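Local coordinates for protein transcriptional regulator containing CBS domains (Streptococcus pneumoniae, PDB 6UOF) that probably controls transcription in response to a small ligand, perhaps a nucleotide, sensed by the paired CBS domains that make up this fragment, at residues V24-L28 / V52-A57. Sequence-based numbering, arbitrary orientation.
Sequences VKDYL and VTMRDA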
loop_
_atom_site.group_PDB
_atom_site.type_symbol
_atom_site.label_atom_id
_atom_site.label_comp_id
_atom_site.label_asym_id
_atom_site.label_seq_id
_atom_site.Cartn_x
_atom_site.Cartn_y
_atom_site.Cartn_z
ATOM N N VAL A 24 -13.035 -8.760 4.084
ATOM C CA VAL A 24 -13.459 -7.338 3.978
ATOM C C VAL A 24 -13.723 -6.800 5.393
ATOM O O VAL A 24 -13.332 -5.645 5.658
ATOM C CB VAL A 24 -14.671 -7.220 3.040
ATOM C CG1 VAL A 24 -15.409 -5.896 3.204
ATOM C CG2 VAL A 24 -14.243 -7.428 1.597
ATOM N N LYS A 25 -14.259 -7.628 6.294
ATOM C CA LYS A 25 -14.471 -7.212 7.713
ATOM C C LYS A 25 -13.120 -6.803 8.312
ATOM O O LYS A 25 -13.051 -5.774 9.013
ATOM C CB LYS A 25 -15.075 -8.342 8.556
ATOM C CG LYS A 25 -15.201 -8.028 10.045
ATOM C CD LYS A 25 -15.622 -9.209 10.900
ATOM C CE LYS A 25 -15.517 -8.944 12.390
ATOM N NZ LYS A 25 -14.113 -8.737 12.815
ATOM N N ASP A 26 -12.080 -7.598 8.071
ATOM C CA ASP A 26 -10.731 -7.265 8.600
ATOM C C ASP A 26 -10.262 -5.925 8.027
ATOM O O ASP A 26 -9.661 -5.137 8.782
ATOM C CB ASP A 26 -9.721 -8.365 8.274
ATOM C CG ASP A 26 -10.031 -9.701 8.921
ATOM O OD1 ASP A 26 -10.513 -9.702 10.060
ATOM O OD2 ASP A 26 -9.802 -10.725 8.261
ATOM N N TYR A 27 -10.526 -5.668 6.745
ATOM C CA TYR A 27 -10.144 -4.377 6.109
ATOM C C TYR A 27 -10.884 -3.221 6.798
ATOM O O TYR A 27 -10.235 -2.229 7.208
ATOM C CB TYR A 27 -10.453 -4.401 4.611
ATOM C CG TYR A 27 -10.481 -3.036 3.979
ATOM C CD1 TYR A 27 -9.319 -2.374 3.619
ATOM C CD2 TYR A 27 -11.680 -2.368 3.826
ATOM C CE1 TYR A 27 -9.347 -1.108 3.057
ATOM C CE2 TYR A 27 -11.721 -1.089 3.298
ATOM C CZ TYR A 27 -10.555 -0.450 2.939
ATOM O OH TYR A 27 -10.581 0.809 2.408
ATOM N N LEU A 28 -12.200 -3.346 6.964
ATOM C CA LEU A 28 -12.990 -2.252 7.595
ATOM C C LEU A 28 -12.495 -2.001 9.024
ATOM O O LEU A 28 -12.428 -0.820 9.429
ATOM C CB LEU A 28 -14.482 -2.596 7.554
ATOM C CG LEU A 28 -15.088 -2.683 6.152
ATOM C CD1 LEU A 28 -16.539 -3.139 6.208
ATOM C CD2 LEU A 28 -14.980 -1.349 5.420
ATOM N N VAL A 52 -5.737 -2.730 -1.673
ATOM C CA VAL A 52 -7.191 -2.670 -1.379
ATOM C C VAL A 52 -7.526 -1.249 -0.921
ATOM O O VAL A 52 -6.827 -0.695 -0.046
ATOM C CB VAL A 52 -7.642 -3.767 -0.392
ATOM C CG1 VAL A 52 -6.909 -3.720 0.936
ATOM C CG2 VAL A 52 -9.143 -3.752 -0.175
ATOM N N THR A 53 -8.543 -0.676 -1.557
ATOM C CA THR A 53 -9.029 0.700 -1.274
ATOM C C THR A 53 -10.501 0.637 -0.886
ATOM O O THR A 53 -11.134 -0.404 -1.011
ATOM C CB THR A 53 -8.866 1.590 -2.511
ATOM O OG1 THR A 53 -9.846 1.178 -3.471
ATOM C CG2 THR A 53 -7.475 1.494 -3.100
HETATM N N MSE A 54 -11.054 1.760 -0.434
HETATM C CA MSE A 54 -12.443 1.775 -0.028
HETATM C C MSE A 54 -13.334 1.588 -1.261
HETATM O O MSE A 54 -14.412 1.003 -1.162
HETATM C CB MSE A 54 -12.775 3.056 0.739
HETATM C CG MSE A 54 -14.159 3.042 1.346
HETATM SE SE MSE A 54 -14.516 1.667 2.687
HETATM C CE MSE A 54 -13.401 2.313 4.148
ATOM N N ARG A 55 -12.891 2.075 -2.429
ATOM C CA ARG A 55 -13.646 1.823 -3.655
ATOM C C ARG A 55 -13.740 0.310 -3.906
ATOM O O ARG A 55 -14.779 -0.175 -4.353
ATOM C CB ARG A 55 -12.976 2.510 -4.851
ATOM C CG ARG A 55 -13.590 2.169 -6.202
ATOM C CD ARG A 55 -12.973 2.938 -7.359
ATOM N NE ARG A 55 -11.725 2.371 -7.867
ATOM C CZ ARG A 55 -11.597 1.680 -9.004
ATOM N NH1 ARG A 55 -12.639 1.463 -9.790
ATOM N NH2 ARG A 55 -10.410 1.218 -9.362
ATOM N N ASP A 56 -12.667 -0.417 -3.616
ATOM C CA ASP A 56 -12.650 -1.880 -3.852
ATOM C C ASP A 56 -13.525 -2.643 -2.853
ATOM O O ASP A 56 -14.185 -3.595 -3.274
ATOM C CB ASP A 56 -11.240 -2.428 -3.673
ATOM C CG ASP A 56 -10.214 -1.938 -4.669
ATOM O OD1 ASP A 56 -10.589 -1.701 -5.825
ATOM O OD2 ASP A 56 -9.030 -1.858 -4.294
ATOM N N ALA A 57 -13.538 -2.228 -1.581
ATOM C CA ALA A 57 -14.111 -3.090 -0.520
ATOM C C ALA A 57 -15.365 -2.530 0.154
ATOM O O ALA A 57 -16.071 -3.339 0.766
ATOM C CB ALA A 57 -13.041 -3.315 0.527
#
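Tyr27 lays its ring across the start of helix 54-57 and the end of the strand before it. CG lies anti to the backbone N (chi1 163°), which carries the ring from helix 24-34 to the other segment. Val52 CG2 sits over one face, while its CG1 meets Tyr27 CD1 at 3.8 Å. The methyl of Ala57 comes in obliquely, with CB 3.7 Å from Tyr27 CD2. Selenomethionine Met54 supplies a Met-aromatic contact: its SE lies at the ring edge, in plane, 5.3 Å from the Tyr27 centroid. Bends at chi2 and chi3 fold the Met54 chain back, bringing CE to 3.9 Å from Tyr27 CE2. Leu28 CD2 lies 4.1 Å from Met54 SE, and Val24 CG1 rests on Ala57 O at 3.6 Å.

Tyr27 OH lies 3.0 Å from Met54 N, but the angle is too poor for a hydrogen bond. The Tyr27 hydroxyl is hydrogen-bonded to Ser37 O instead. Thr53 and Asp56 form a capping box: Asp56 N donates to Thr53 OG1, and Thr53 N to Asp56 OD2, which also bonds Ser71 OG. The Tyr27 side chain also packs on Leu18 and Phe39 of the neighbouring strands.

This packing joins helix 24-34 to helix 54-57 within the first CBS domain, beside its small mixed sheet. The contact is mainly apolar, so burial and van der Waals packing probably hold it together. Tyr27 OH is satisfied by Ser37 O, and the start of helix 54-57 by its own capping box.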